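Local coordinates for protein bifunctional autolysin (Staphylococcus aureus subsp. aureus Mu50, PDB 6FXO) that probably hydrolyses the glycan strands of cell-wall peptidoglycan as a family 73 N-acetylglucosaminidase related to the lysozymes, at residues A[64-69]-A[237-242]; A[58-63]-A[216-221]; A[122-127]-A[155-160]; A[102-107]-A[187-192]. One frame throughout, in Å; residues are numbered along the deposited sequence.

Contact 1 touches both contact 2 and contact 4, which do not touch each other (nearest atoms about 7 Å apart), while contact 3 stands apart on the opposite side of the chain's centre from contacts 1 and 2. Residues 58-63 run directly into 64-69, so contacts 1 and 2 adjoin; Phe238 CD2 lies 3.7 Å from Lys61 O. Their centres are 11 Å apart, as are those of contacts 1 and 4, which meet through a probable hydrogen bond from Asn105 N to Leu67 O of 2.6 Å. Contact 3 is centred 34 Å from contact 1 and 25 Å from contact 4. All four segments of contacts 3 and 4 belong to the glucosaminidase region.

Contact 1. Residues A[64-69]-A[237-242]; sequences FLRLDQ and YFDIPQ
Asp239 OD2 is gripped by two cations, Arg66 NH1 at 2.9 Å and the amine of Lys197. Arg66 meets this oxygen on its anti side, and the bond is tilted 28° out of the guanidinium plane. The straighter bonds of Arg66 go to its near neighbour Asp68: NE and NH2 lie flat with that carboxylate and take the syn side of one oxygen each, with NE 3.0 Å from Asp68 OD1. Bends at chi2 (-85°) and chi3 (-67°) fold the arginine back so that one guanidinium serves both acids. Two positive groups beside buried Asp239 would be expected to favour its ionised form.

The backbones run in opposite directions and bridge at Leu65 and Phe238, a non-hydrogen-bonded pair with CA atoms 4.3 Å apart. Asp239 N bonds to Phe64 O at 2.7 Å on one side of the pair, and Arg66 N to Tyr237 O at 2.8 Å on the other. Two flat phenylalanine rings offer faces to branched residues. Leu65 CD1 rests over a face of the Phe238 ring, 4.2 Å from its centroid and toward the rim, in a CH-pi contact. The Phe64 ring receives Ile240 over one face, with Phe64 CG 3.7 Å from Ile240 CG1, while Pro241 CD comes in obliquely. Gln69 NE2 sits above the centre of the Tyr237 ring, 3.6 Å from Tyr237 CD1.

Strand 237-242 pairs in parallel with strand 4-9 through other backbone groups, so the loop adds a single antiparallel beta bridge to a two-stranded parallel sheet, fastened by an Arg-Asp-Lys salt-bridge network.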
loop_
_atom_site.group_PDB
_atom_site.type_symbol
_atom_site.label_atom_id
_atom_site.label_comp_id
_atom_site.label_asym_id
_atom_site.label_seq_id
_atom_site.Cartn_x
_atom_site.Cartn_y
_atom_site.Cartn_z
ATOM N N PHE A 64 0.158 10.306 2.271
ATOM C CA PHE A 64 -0.107 10.666 3.677
ATOM C C PHE A 64 -1.425 10.043 4.196
ATOM O O PHE A 64 -1.793 10.262 5.348
ATOM C CB PHE A 64 -0.053 12.137 3.937
ATOM C CG PHE A 64 1.102 12.860 3.303
ATOM C CD1 PHE A 64 2.445 12.598 3.698
ATOM C CD2 PHE A 64 0.883 13.775 2.291
ATOM C CE1 PHE A 64 3.458 13.224 3.075
ATOM C CE2 PHE A 64 1.947 14.408 1.673
ATOM C CZ PHE A 64 3.228 14.132 2.063
ATOM N N LEU A 65 -2.160 9.325 3.326
ATOM C CA LEU A 65 -3.399 8.715 3.795
ATOM C C LEU A 65 -3.029 7.602 4.856
ATOM O O LEU A 65 -2.121 6.823 4.601
ATOM C CB LEU A 65 -4.189 8.041 2.619
ATOM C CG LEU A 65 -5.447 7.235 2.945
ATOM C CD1 LEU A 65 -6.714 8.211 3.127
ATOM C CD2 LEU A 65 -5.692 6.069 1.935
ATOM N N ARG A 66 -3.740 7.498 5.980
ATOM C CA ARG A 66 -3.416 6.449 6.930
ATOM C C ARG A 66 -4.057 5.102 6.569
ATOM O O ARG A 66 -5.260 4.940 6.508
ATOM C CB ARG A 66 -3.821 6.850 8.385
ATOM C CG ARG A 66 -3.055 8.019 9.028
ATOM C CD ARG A 66 -1.702 7.665 9.724
ATOM N NE ARG A 66 -1.949 6.844 10.907
ATOM C CZ ARG A 66 -1.921 7.257 12.177
ATOM N NH1 ARG A 66 -1.654 8.523 12.461
ATOM N NH2 ARG A 66 -2.214 6.419 13.157
ATOM N N LEU A 67 -3.190 4.150 6.249
ATOM C CA LEU A 67 -3.423 2.790 5.850
ATOM C C LEU A 67 -3.855 1.876 6.993
ATOM O O LEU A 67 -4.328 0.774 6.767
ATOM C CB LEU A 67 -2.066 2.327 5.195
ATOM C CG LEU A 67 -1.590 3.183 3.945
ATOM C CD1 LEU A 67 -0.345 2.644 3.324
ATOM C CD2 LEU A 67 -2.727 3.080 2.810
ATOM N N ASP A 68 -3.623 2.311 8.232
ATOM C CA ASP A 68 -3.983 1.557 9.417
ATOM C C ASP A 68 -5.419 1.932 9.796
ATOM O O ASP A 68 -5.976 1.403 10.746
ATOM C CB ASP A 68 -2.972 1.831 10.548
ATOM C CG ASP A 68 -2.824 3.291 10.906
ATOM O OD1 ASP A 68 -2.720 4.115 9.981
ATOM O OD2 ASP A 68 -2.720 3.600 12.109
ATOM N N GLN A 69 -6.028 2.848 9.032
ATOM C CA GLN A 69 -7.387 3.230 9.369
ATOM C C GLN A 69 -8.472 2.920 8.410
ATOM O O GLN A 69 -8.585 3.542 7.369
ATOM C CB GLN A 69 -7.501 4.713 9.756
ATOM C CG GLN A 69 -8.343 4.866 11.040
ATOM C CD GLN A 69 -7.949 6.015 11.950
ATOM O OE1 GLN A 69 -6.833 6.053 12.474
ATOM N NE2 GLN A 69 -8.890 6.919 12.273
ATOM N N TYR A 237 -8.551 10.276 6.353
ATOM C CA TYR A 237 -7.557 10.373 7.408
ATOM C C TYR A 237 -6.196 10.507 6.854
ATOM O O TYR A 237 -5.661 9.581 6.179
ATOM C CB TYR A 237 -7.671 9.208 8.425
ATOM C CG TYR A 237 -9.068 9.009 8.976
ATOM C CD1 TYR A 237 -9.524 9.748 10.063
ATOM C CD2 TYR A 237 -9.935 8.091 8.407
ATOM C CE1 TYR A 237 -10.808 9.581 10.561
ATOM C CE2 TYR A 237 -11.223 7.913 8.900
ATOM C CZ TYR A 237 -11.656 8.660 9.977
ATOM O OH TYR A 237 -12.932 8.492 10.463
ATOM N N PHE A 238 -5.619 11.684 7.135
ATOM C CA PHE A 238 -4.270 11.905 6.603
ATOM C C PHE A 238 -3.279 12.271 7.660
ATOM O O PHE A 238 -3.648 12.703 8.739
ATOM C CB PHE A 238 -4.379 12.950 5.465
ATOM C CG PHE A 238 -5.203 12.568 4.257
ATOM C CD1 PHE A 238 -6.618 12.673 4.287
ATOM C CD2 PHE A 238 -4.615 12.199 3.065
ATOM C CE1 PHE A 238 -7.384 12.409 3.145
ATOM C CE2 PHE A 238 -5.382 11.944 1.910
ATOM C CZ PHE A 238 -6.764 12.043 1.961
ATOM N N ASP A 239 -1.958 12.122 7.334
ATOM C CA ASP A 239 -0.877 12.416 8.303
ATOM C C ASP A 239 0.319 12.915 7.546
ATOM O O ASP A 239 0.984 12.128 6.896
ATOM C CB ASP A 239 -0.490 11.074 8.968
ATOM C CG ASP A 239 0.343 11.091 10.243
ATOM O OD1 ASP A 239 1.207 11.986 10.382
ATOM O OD2 ASP A 239 0.223 10.132 11.039
ATOM N N ILE A 240 0.590 14.213 7.652
ATOM C CA ILE A 240 1.651 14.919 7.019
ATOM C C ILE A 240 2.828 15.393 7.907
ATOM O O ILE A 240 2.658 16.190 8.828
ATOM C CB ILE A 240 0.979 16.110 6.264
ATOM C CG1 ILE A 240 -0.202 15.611 5.372
ATOM C CG2 ILE A 240 1.988 16.881 5.421
ATOM C CD1 ILE A 240 -1.050 16.752 4.756
ATOM N N PRO A 241 4.006 14.830 7.687
ATOM C CA PRO A 241 5.187 15.244 8.467
ATOM C C PRO A 241 5.513 16.706 8.185
ATOM O O PRO A 241 5.339 17.105 7.033
ATOM C CB PRO A 241 6.313 14.356 7.919
ATOM C CG PRO A 241 5.608 13.157 7.328
ATOM C CD PRO A 241 4.330 13.724 6.753
ATOM N N GLN A 242 5.995 17.511 9.148
ATOM C CA GLN A 242 6.275 18.886 8.742
ATOM C C GLN A 242 7.714 19.220 9.079
ATOM O O GLN A 242 8.210 18.809 10.126
ATOM C CB GLN A 242 5.344 19.896 9.432
ATOM C CG GLN A 242 3.885 19.873 8.988
ATOM C CD GLN A 242 3.259 21.248 9.097
ATOM O OE1 GLN A 242 2.973 21.744 10.188
ATOM N NE2 GLN A 242 2.962 21.867 7.958
#

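Contact 2. Residues A[58-63]-A[216-221]; sequences PALKYQ and WANINA
The 3-10 turn 60-63 lies against the first turn and a half of helix 216-231, and the backbones come nearest where the CA atoms of Tyr62 and Ala221 are 4.8 Å apart. Alanine suits this spot because its methyl group is small enough to nestle against the turn: Ala221 CB is 3.5 Å from Gln63 N and 3.6 Å from Ala59 O. The CB of Tyr62 also touches it, while the phenol leads away to bond with Gly235.

Gln63 carries the polar part. Its CG lies between the backbone N and the carbonyl carbon (chi1 64°), and from there the extended chain runs alongside Asn218, both side chains pointing the same way with their amide planes 71° apart. NE2 reaches Asn218 OD1 at 3.0 Å along a nearly straight bond of 166°, in the carbonyl plane of the asparagine. The same nitrogen gives an equally straight bond to Leu60 O, also 3.0 Å away, whose opposite face is taken by Gln63 N. OE1 meanwhile rests 3.1 Å from the methyl carbon Ala217 CB. Leu60 CD2 lies loosely against Asn218 CB, 4.2 Å away.

With Asn218 ND2 turned back to Asp215, which fixes the amide's rotation, OD1 is presented to the glutamine. Both N-H groups of the buried Gln63 NE2 are thus satisfied, and its two directed bonds tie the turn's own carbonyl to the start of the helix.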
loop_
_atom_site.group_PDB
_atom_site.type_symbol
_atom_site.label_atom_id
_atom_site.label_comp_id
_atom_site.label_asym_id
_atom_site.label_seq_id
_atom_site.Cartn_x
_atom_site.Cartn_y
_atom_site.Cartn_z
ATOM N N PRO A 58 -3.524 16.793 -5.431
ATOM C CA PRO A 58 -4.610 15.829 -5.118
ATOM C C PRO A 58 -4.242 14.321 -5.256
ATOM O O PRO A 58 -4.860 13.522 -4.550
ATOM C CB PRO A 58 -5.690 16.125 -6.188
ATOM C CG PRO A 58 -5.312 17.485 -6.789
ATOM C CD PRO A 58 -3.787 17.510 -6.703
ATOM N N ALA A 59 -3.355 13.901 -6.188
ATOM C CA ALA A 59 -3.042 12.498 -6.269
ATOM C C ALA A 59 -1.902 12.249 -5.266
ATOM O O ALA A 59 -1.990 11.295 -4.479
ATOM C CB ALA A 59 -2.586 12.055 -7.683
ATOM N N LEU A 60 -0.890 13.149 -5.282
ATOM C CA LEU A 60 0.250 13.008 -4.359
ATOM C C LEU A 60 -0.100 12.997 -2.835
ATOM O O LEU A 60 0.571 12.283 -2.112
ATOM C CB LEU A 60 1.414 14.018 -4.620
ATOM C CG LEU A 60 2.002 14.252 -6.061
ATOM C CD1 LEU A 60 3.266 15.087 -5.940
ATOM C CD2 LEU A 60 2.415 13.011 -6.783
ATOM N N LYS A 61 -1.158 13.717 -2.366
ATOM C CA LYS A 61 -1.418 13.648 -0.930
ATOM C C LYS A 61 -1.790 12.228 -0.452
ATOM O O LYS A 61 -1.766 11.995 0.722
ATOM C CB LYS A 61 -2.486 14.661 -0.427
ATOM C CG LYS A 61 -3.870 14.634 -1.134
ATOM C CD LYS A 61 -4.767 15.834 -0.676
ATOM C CE LYS A 61 -6.189 15.840 -1.237
ATOM N NZ LYS A 61 -7.024 17.027 -0.811
ATOM N N TYR A 62 -2.089 11.266 -1.377
ATOM C CA TYR A 62 -2.438 9.956 -0.881
ATOM C C TYR A 62 -1.349 9.211 -0.158
ATOM O O TYR A 62 -1.661 8.206 0.472
ATOM C CB TYR A 62 -3.364 9.139 -1.866
ATOM C CG TYR A 62 -4.824 9.599 -1.875
ATOM C CD1 TYR A 62 -5.193 10.792 -2.483
ATOM C CD2 TYR A 62 -5.818 8.881 -1.207
ATOM C CE1 TYR A 62 -6.490 11.270 -2.420
ATOM C CE2 TYR A 62 -7.165 9.348 -1.143
ATOM C CZ TYR A 62 -7.474 10.523 -1.753
ATOM O OH TYR A 62 -8.792 10.919 -1.792
ATOM N N GLN A 63 -0.046 9.705 -0.248
ATOM C CA GLN A 63 1.056 9.052 0.431
ATOM C C GLN A 63 0.922 9.302 1.931
ATOM O O GLN A 63 1.574 8.644 2.719
ATOM C CB GLN A 63 2.447 9.478 -0.092
ATOM C CG GLN A 63 2.872 10.933 0.074
ATOM C CD GLN A 63 3.977 11.122 -0.953
ATOM O OE1 GLN A 63 5.184 10.709 -0.711
ATOM N NE2 GLN A 63 3.558 11.740 -2.151
ATOM N N TRP A 216 8.942 6.138 -5.216
ATOM C CA TRP A 216 8.064 5.067 -4.748
ATOM C C TRP A 216 6.770 5.469 -3.953
ATOM O O TRP A 216 5.809 4.769 -4.160
ATOM C CB TRP A 216 8.891 4.165 -3.852
ATOM C CG TRP A 216 8.141 2.856 -3.401
ATOM C CD1 TRP A 216 8.125 1.639 -4.037
ATOM C CD2 TRP A 216 7.277 2.718 -2.235
ATOM N NE1 TRP A 216 7.306 0.739 -3.343
ATOM C CE2 TRP A 216 6.774 1.398 -2.237
ATOM C CE3 TRP A 216 6.921 3.593 -1.201
ATOM C CZ2 TRP A 216 5.929 0.926 -1.231
ATOM C CZ3 TRP A 216 6.120 3.128 -0.174
ATOM C CH2 TRP A 216 5.633 1.795 -0.196
ATOM N N ALA A 217 6.754 6.519 -3.046
ATOM C CA ALA A 217 5.499 6.817 -2.343
ATOM C C ALA A 217 4.625 7.587 -3.325
ATOM O O ALA A 217 3.379 7.519 -3.225
ATOM C CB ALA A 217 5.693 7.629 -1.002
ATOM N N ASN A 218 5.268 8.376 -4.192
ATOM C CA ASN A 218 4.489 9.138 -5.187
ATOM C C ASN A 218 3.800 8.193 -6.215
ATOM O O ASN A 218 2.648 8.403 -6.592
ATOM C CB ASN A 218 5.341 10.138 -6.012
ATOM C CG ASN A 218 6.129 11.144 -5.237
ATOM O OD1 ASN A 218 5.606 11.725 -4.282
ATOM N ND2 ASN A 218 7.361 11.498 -5.655
ATOM N N ILE A 219 4.500 7.152 -6.630
ATOM C CA ILE A 219 3.881 6.265 -7.589
ATOM C C ILE A 219 2.733 5.550 -6.942
ATOM O O ILE A 219 1.643 5.543 -7.508
ATOM C CB ILE A 219 4.935 5.291 -8.153
ATOM C CG1 ILE A 219 5.807 5.994 -9.181
ATOM C CG2 ILE A 219 4.316 4.009 -8.724
ATOM C CD1 ILE A 219 6.946 5.068 -9.463
ATOM N N ASN A 220 2.990 4.980 -5.697
ATOM C CA ASN A 220 1.967 4.285 -5.015
ATOM C C ASN A 220 0.812 5.246 -4.630
ATOM O O ASN A 220 -0.340 4.797 -4.566
ATOM C CB ASN A 220 2.575 3.478 -3.893
ATOM C CG ASN A 220 3.452 2.368 -4.502
ATOM O OD1 ASN A 220 2.866 1.399 -4.975
ATOM N ND2 ASN A 220 4.845 2.417 -4.557
ATOM N N ALA A 221 1.087 6.536 -4.408
ATOM C CA ALA A 221 0.012 7.360 -4.074
ATOM C C ALA A 221 -0.888 7.482 -5.317
ATOM O O ALA A 221 -2.129 7.513 -5.146
ATOM C CB ALA A 221 0.398 8.720 -3.562
#

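Contact 3. Residues A[122-127]-A[155-160]; sequences SQLAKG and DPLREG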
loop_
_atom_site.group_PDB
_atom_site.type_symbol
_atom_site.label_atom_id
_atom_site.label_comp_id
_atom_site.label_asym_id
_atom_site.label_seq_id
_atom_site.Cartn_x
_atom_site.Cartn_y
_atom_site.Cartn_z
ATOM N N SER A 122 -5.107 -14.726 -11.420
ATOM C CA SER A 122 -4.020 -15.605 -10.977
ATOM C C SER A 122 -4.457 -17.021 -10.723
ATOM O O SER A 122 -5.557 -17.232 -10.241
ATOM C CB SER A 122 -3.363 -15.061 -9.703
ATOM O OG SER A 122 -3.683 -15.756 -8.496
ATOM N N GLN A 123 -3.592 -17.994 -11.053
ATOM C CA GLN A 123 -3.952 -19.377 -10.825
ATOM C C GLN A 123 -4.136 -19.633 -9.326
ATOM O O GLN A 123 -4.998 -20.407 -8.918
ATOM C CB GLN A 123 -2.884 -20.316 -11.466
ATOM C CG GLN A 123 -3.071 -21.846 -11.353
ATOM C CD GLN A 123 -4.258 -22.447 -12.089
ATOM O OE1 GLN A 123 -4.194 -22.832 -13.256
ATOM N NE2 GLN A 123 -5.360 -22.518 -11.363
ATOM N N LEU A 124 -3.337 -18.935 -8.502
ATOM C CA LEU A 124 -3.420 -19.072 -7.057
ATOM C C LEU A 124 -4.778 -18.628 -6.489
ATOM O O LEU A 124 -5.236 -19.165 -5.495
ATOM C CB LEU A 124 -2.315 -18.208 -6.432
ATOM C CG LEU A 124 -1.457 -18.838 -5.336
ATOM C CD1 LEU A 124 -0.705 -20.036 -5.862
ATOM C CD2 LEU A 124 -0.469 -17.802 -4.824
ATOM N N ALA A 125 -5.404 -17.657 -7.149
ATOM C CA ALA A 125 -6.692 -17.066 -6.796
ATOM C C ALA A 125 -7.768 -17.797 -7.510
ATOM O O ALA A 125 -8.912 -17.824 -7.069
ATOM C CB ALA A 125 -6.723 -15.599 -7.193
ATOM N N LYS A 126 -7.399 -18.358 -8.650
ATOM C CA LYS A 126 -8.332 -19.120 -9.470
ATOM C C LYS A 126 -8.719 -20.371 -8.671
ATOM O O LYS A 126 -9.759 -20.984 -8.916
ATOM C CB LYS A 126 -7.678 -19.521 -10.809
ATOM C CG LYS A 126 -7.990 -18.557 -11.954
ATOM C CD LYS A 126 -7.688 -19.143 -13.340
ATOM C CE LYS A 126 -8.001 -18.161 -14.453
ATOM N NZ LYS A 126 -7.785 -18.742 -15.812
ATOM N N GLY A 127 -7.865 -20.717 -7.691
ATOM C CA GLY A 127 -8.084 -21.875 -6.853
ATOM C C GLY A 127 -7.535 -23.109 -7.537
ATOM O O GLY A 127 -7.042 -24.027 -6.890
ATOM N N ASP A 155 7.981 -23.271 -4.670
ATOM C CA ASP A 155 7.020 -23.402 -5.755
ATOM C C ASP A 155 5.885 -22.420 -5.558
ATOM O O ASP A 155 4.955 -22.681 -4.807
ATOM C CB ASP A 155 6.506 -24.844 -5.859
ATOM C CG ASP A 155 7.110 -25.588 -7.031
ATOM O OD1 ASP A 155 8.169 -26.224 -6.848
ATOM O OD2 ASP A 155 6.533 -25.523 -8.134
ATOM N N PRO A 156 5.944 -21.277 -6.245
ATOM C CA PRO A 156 4.867 -20.298 -6.080
ATOM C C PRO A 156 3.486 -20.824 -6.372
ATOM O O PRO A 156 2.562 -20.345 -5.731
ATOM C CB PRO A 156 5.278 -19.155 -7.005
ATOM C CG PRO A 156 6.772 -19.255 -7.066
ATOM C CD PRO A 156 7.061 -20.730 -7.037
ATOM N N LEU A 157 3.301 -21.763 -7.314
ATOM C CA LEU A 157 1.970 -22.246 -7.567
ATOM C C LEU A 157 1.574 -23.337 -6.582
ATOM O O LEU A 157 0.719 -23.090 -5.736
ATOM C CB LEU A 157 1.768 -22.725 -9.010
ATOM C CG LEU A 157 0.340 -23.135 -9.355
ATOM C CD1 LEU A 157 -0.627 -22.029 -8.984
ATOM C CD2 LEU A 157 0.246 -23.458 -10.826
ATOM N N ARG A 158 2.181 -24.532 -6.667
ATOM C CA ARG A 158 1.765 -25.541 -5.703
ATOM C C ARG A 158 2.064 -25.249 -4.245
ATOM O O ARG A 158 1.281 -25.657 -3.392
ATOM C CB ARG A 158 2.256 -26.952 -6.117
ATOM C CG ARG A 158 1.761 -27.451 -7.499
ATOM C CD ARG A 158 0.395 -28.179 -7.523
ATOM N NE ARG A 158 0.025 -28.654 -8.876
ATOM C CZ ARG A 158 -0.369 -29.885 -9.154
ATOM N NH1 ARG A 158 -0.454 -30.796 -8.190
ATOM N NH2 ARG A 158 -0.673 -30.224 -10.404
ATOM N N GLU A 159 3.174 -24.551 -3.930
ATOM C CA GLU A 159 3.398 -24.299 -2.514
ATOM C C GLU A 159 2.341 -23.389 -1.944
ATOM O O GLU A 159 1.970 -23.539 -0.785
ATOM C CB GLU A 159 4.809 -23.715 -2.235
ATOM C CG GLU A 159 5.928 -24.732 -2.023
ATOM C CD GLU A 159 6.492 -24.761 -0.593
ATOM O OE1 GLU A 159 5.963 -25.529 0.240
ATOM O OE2 GLU A 159 7.475 -24.038 -0.329
ATOM N N GLY A 160 1.853 -22.432 -2.758
ATOM C CA GLY A 160 0.832 -21.537 -2.263
ATOM C C GLY A 160 -0.512 -22.226 -2.228
ATOM O O GLY A 160 -1.325 -21.944 -1.350
#
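Leu124 and Leu157 reach toward each other across the gap between two short helical segments and meet at their CD1 methyls, 3.7 Å apart. The backbones themselves stay further off, with the CA atoms of these two residues separated by 6.3 Å. Leu157 sets out with CG anti to its backbone N (chi1 -175°), and this carries the isobutyl end, CD1 foremost, toward the other segment. Both its methyls press on Gln123 CG from the same side, Leu157 CD1 at 3.4 Å and Leu157 CD2 at 3.7 Å, the two chains crossing obliquely. CG, swung out by chi1 of -180°, does the touching, and the bend at chi2 turns the amide away from the leucine, which suits an exposed residue that is apolar in its middle and polar at its end.

Segment 122-127 opens with an N-cap: Ser122 OG accepts from Ala125 N at 2.9 Å, a place that suits serine's short hydroxyl. The cap closes the start of the weakly bonded helical turn from which Leu124 projects over the start of helix 158-166. Ala125 O of this turn is hydrogen-bonded to His144, farther along the chain.

The end of Leu124 lies over backbone as much as over side chains. Its CD1 is 3.3 Å from Pro156 O and 3.4 Å from Leu157 O. The same methyl also meets Gly160, whose CA is 4.2 Å away; lacking a side chain, the glycine lets the branched leucine settle close to the helix backbone. Asn145 and Ala151 of the intervening loop also touch Leu124, whereas Leu157 stands at the surface and meets a neighbouring molecule in the crystal.

Contact 4. Residues A[102-107]-A[187-192]; sequences YGINEV and YVKAGQ
The two segments face each other as loops, 102-107 passing from one helix to the next and 187-192 turning back through a type I beta turn from Tyr187 to Ala190; their nearest CA atoms, those of Ile104 and Val188, are 8.2 Å apart, so side chains must bridge the distance. Gly103 leaves helix 92-102 with a positive phi (64°), a conformation that glycine adopts readily, and its carbonyl is the target of the polar contact.

Lys189 supplies the partner. Bent at chi2 (-45°) and chi3 (-106°), its chain curls across to place NZ 2.8 Å from Gly103 O, in the plane of that carbonyl. The carbonyl oxygen of Tyr102 is also near the amine, 3.6 Å from Lys189 NZ. A positive charge beside the carbonyls at a helix's C-terminal end would be expected to be favourable electrostatically, and a lysine is long enough to bring it there from an exposed turn.

Nearer the lysine's CD the contact turns apolar. Ile104 sets its CD1 methyl against both turn residues, touching Val188 CG1 at 3.8 Å and the methylene Lys189 CD at the same distance. The flexible arm of isoleucine spans the gap, while the compact valine fits the buried side, where it also rests on Tyr108 and Met198.

Beyond Ile104, Asn105 OD1 accepts from Tyr108 N and, weakly, from Val107 N, while ND2 binds the Tyr228 hydroxyl. This is a short interhelical connection between helices 92-102 and 106-116 of the glucosaminidase region, with a positive-phi glycine after the first helix and an asparagine N-cap on the second, braced by a lysine from a beta turn.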
loop_
_atom_site.group_PDB
_atom_site.type_symbol
_atom_site.label_atom_id
_atom_site.label_comp_id
_atom_site.label_asym_id
_atom_site.label_seq_id
_atom_site.Cartn_x
_atom_site.Cartn_y
_atom_site.Cartn_z
ATOM N N TYR A 102 -8.628 -6.418 11.336
ATOM C CA TYR A 102 -7.284 -5.977 11.590
ATOM C C TYR A 102 -7.093 -4.483 11.677
ATOM O O TYR A 102 -5.995 -4.052 11.993
ATOM C CB TYR A 102 -6.310 -6.630 10.585
ATOM C CG TYR A 102 -6.582 -8.109 10.402
ATOM C CD1 TYR A 102 -6.036 -9.053 11.261
ATOM C CD2 TYR A 102 -7.432 -8.557 9.401
ATOM C CE1 TYR A 102 -6.330 -10.401 11.134
ATOM C CE2 TYR A 102 -7.731 -9.907 9.260
ATOM C CZ TYR A 102 -7.181 -10.825 10.131
ATOM O OH TYR A 102 -7.474 -12.161 9.994
ATOM N N GLY A 103 -8.137 -3.671 11.394
ATOM C CA GLY A 103 -7.894 -2.233 11.499
ATOM C C GLY A 103 -6.855 -1.853 10.469
ATOM O O GLY A 103 -5.704 -1.527 10.767
ATOM N N ILE A 104 -7.294 -1.891 9.244
ATOM C CA ILE A 104 -6.447 -1.573 8.084
ATOM C C ILE A 104 -7.295 -0.957 7.013
ATOM O O ILE A 104 -8.372 -1.477 6.727
ATOM C CB ILE A 104 -5.845 -2.922 7.550
ATOM C CG1 ILE A 104 -4.829 -3.534 8.531
ATOM C CG2 ILE A 104 -5.248 -2.778 6.141
ATOM C CD1 ILE A 104 -3.532 -2.754 8.688
ATOM N N ASN A 105 -6.792 0.053 6.363
ATOM C CA ASN A 105 -7.538 0.753 5.283
ATOM C C ASN A 105 -7.901 -0.289 4.217
ATOM O O ASN A 105 -7.059 -1.078 3.796
ATOM C CB ASN A 105 -6.686 1.925 4.689
ATOM C CG ASN A 105 -7.326 2.658 3.557
ATOM O OD1 ASN A 105 -7.333 2.066 2.456
ATOM N ND2 ASN A 105 -7.877 3.944 3.703
ATOM N N GLU A 106 -9.200 -0.208 3.760
ATOM C CA GLU A 106 -9.752 -1.094 2.764
ATOM C C GLU A 106 -9.189 -1.015 1.431
ATOM O O GLU A 106 -9.031 -2.056 0.806
ATOM C CB GLU A 106 -11.318 -0.996 2.673
ATOM C CG GLU A 106 -11.961 0.211 3.329
ATOM C CD GLU A 106 -12.440 -0.062 4.754
ATOM O OE1 GLU A 106 -13.593 -0.501 4.929
ATOM O OE2 GLU A 106 -11.643 0.181 5.677
ATOM N N VAL A 107 -8.916 0.212 0.950
ATOM C CA VAL A 107 -8.339 0.287 -0.389
ATOM C C VAL A 107 -6.922 -0.333 -0.414
ATOM O O VAL A 107 -6.543 -0.881 -1.414
ATOM C CB VAL A 107 -8.368 1.688 -1.036
ATOM C CG1 VAL A 107 -9.761 2.297 -0.924
ATOM C CG2 VAL A 107 -7.313 2.598 -0.420
ATOM N N TYR A 187 4.683 -3.558 7.951
ATOM C CA TYR A 187 4.969 -2.165 7.715
ATOM C C TYR A 187 3.999 -1.239 8.379
ATOM O O TYR A 187 4.394 -0.405 9.192
ATOM C CB TYR A 187 5.120 -1.909 6.198
ATOM C CG TYR A 187 6.536 -2.142 5.705
ATOM C CD1 TYR A 187 6.933 -3.377 5.206
ATOM C CD2 TYR A 187 7.480 -1.135 5.753
ATOM C CE1 TYR A 187 8.234 -3.598 4.775
ATOM C CE2 TYR A 187 8.787 -1.341 5.329
ATOM C CZ TYR A 187 9.161 -2.573 4.836
ATOM O OH TYR A 187 10.456 -2.759 4.415
ATOM N N VAL A 188 2.728 -1.409 8.060
ATOM C CA VAL A 188 1.666 -0.590 8.618
ATOM C C VAL A 188 1.542 -0.722 10.138
ATOM O O VAL A 188 1.208 0.257 10.798
ATOM C CB VAL A 188 0.375 -1.002 7.838
ATOM C CG1 VAL A 188 -0.832 -0.146 8.219
ATOM C CG2 VAL A 188 0.620 -0.929 6.330
ATOM N N LYS A 189 1.818 -1.921 10.694
ATOM C CA LYS A 189 1.749 -2.151 12.127
ATOM C C LYS A 189 2.965 -1.894 13.001
ATOM O O LYS A 189 2.882 -1.952 14.227
ATOM C CB LYS A 189 1.006 -3.485 12.437
ATOM C CG LYS A 189 -0.398 -3.659 11.754
ATOM C CD LYS A 189 -1.366 -2.445 11.799
ATOM C CE LYS A 189 -2.533 -2.587 12.773
ATOM N NZ LYS A 189 -3.592 -1.517 12.632
ATOM N N ALA A 190 4.091 -1.575 12.351
ATOM C CA ALA A 190 5.372 -1.295 13.002
ATOM C C ALA A 190 5.550 0.207 12.979
ATOM O O ALA A 190 6.635 0.747 13.164
ATOM C CB ALA A 190 6.502 -1.957 12.238
ATOM N N GLY A 191 4.450 0.865 12.731
ATOM C CA GLY A 191 4.409 2.328 12.663
ATOM C C GLY A 191 4.552 3.031 11.317
ATOM O O GLY A 191 4.372 4.263 11.228
ATOM N N GLN A 192 4.892 2.310 10.246
ATOM C CA GLN A 192 4.986 3.084 9.017
ATOM C C GLN A 192 3.620 2.992 8.358
ATOM O O GLN A 192 3.425 2.172 7.462
ATOM C CB GLN A 192 6.133 2.538 8.193
ATOM C CG GLN A 192 7.426 3.076 8.777
ATOM C CD GLN A 192 8.662 2.362 8.304
ATOM O OE1 GLN A 192 9.062 1.342 8.886
ATOM N NE2 GLN A 192 9.311 2.910 7.261
#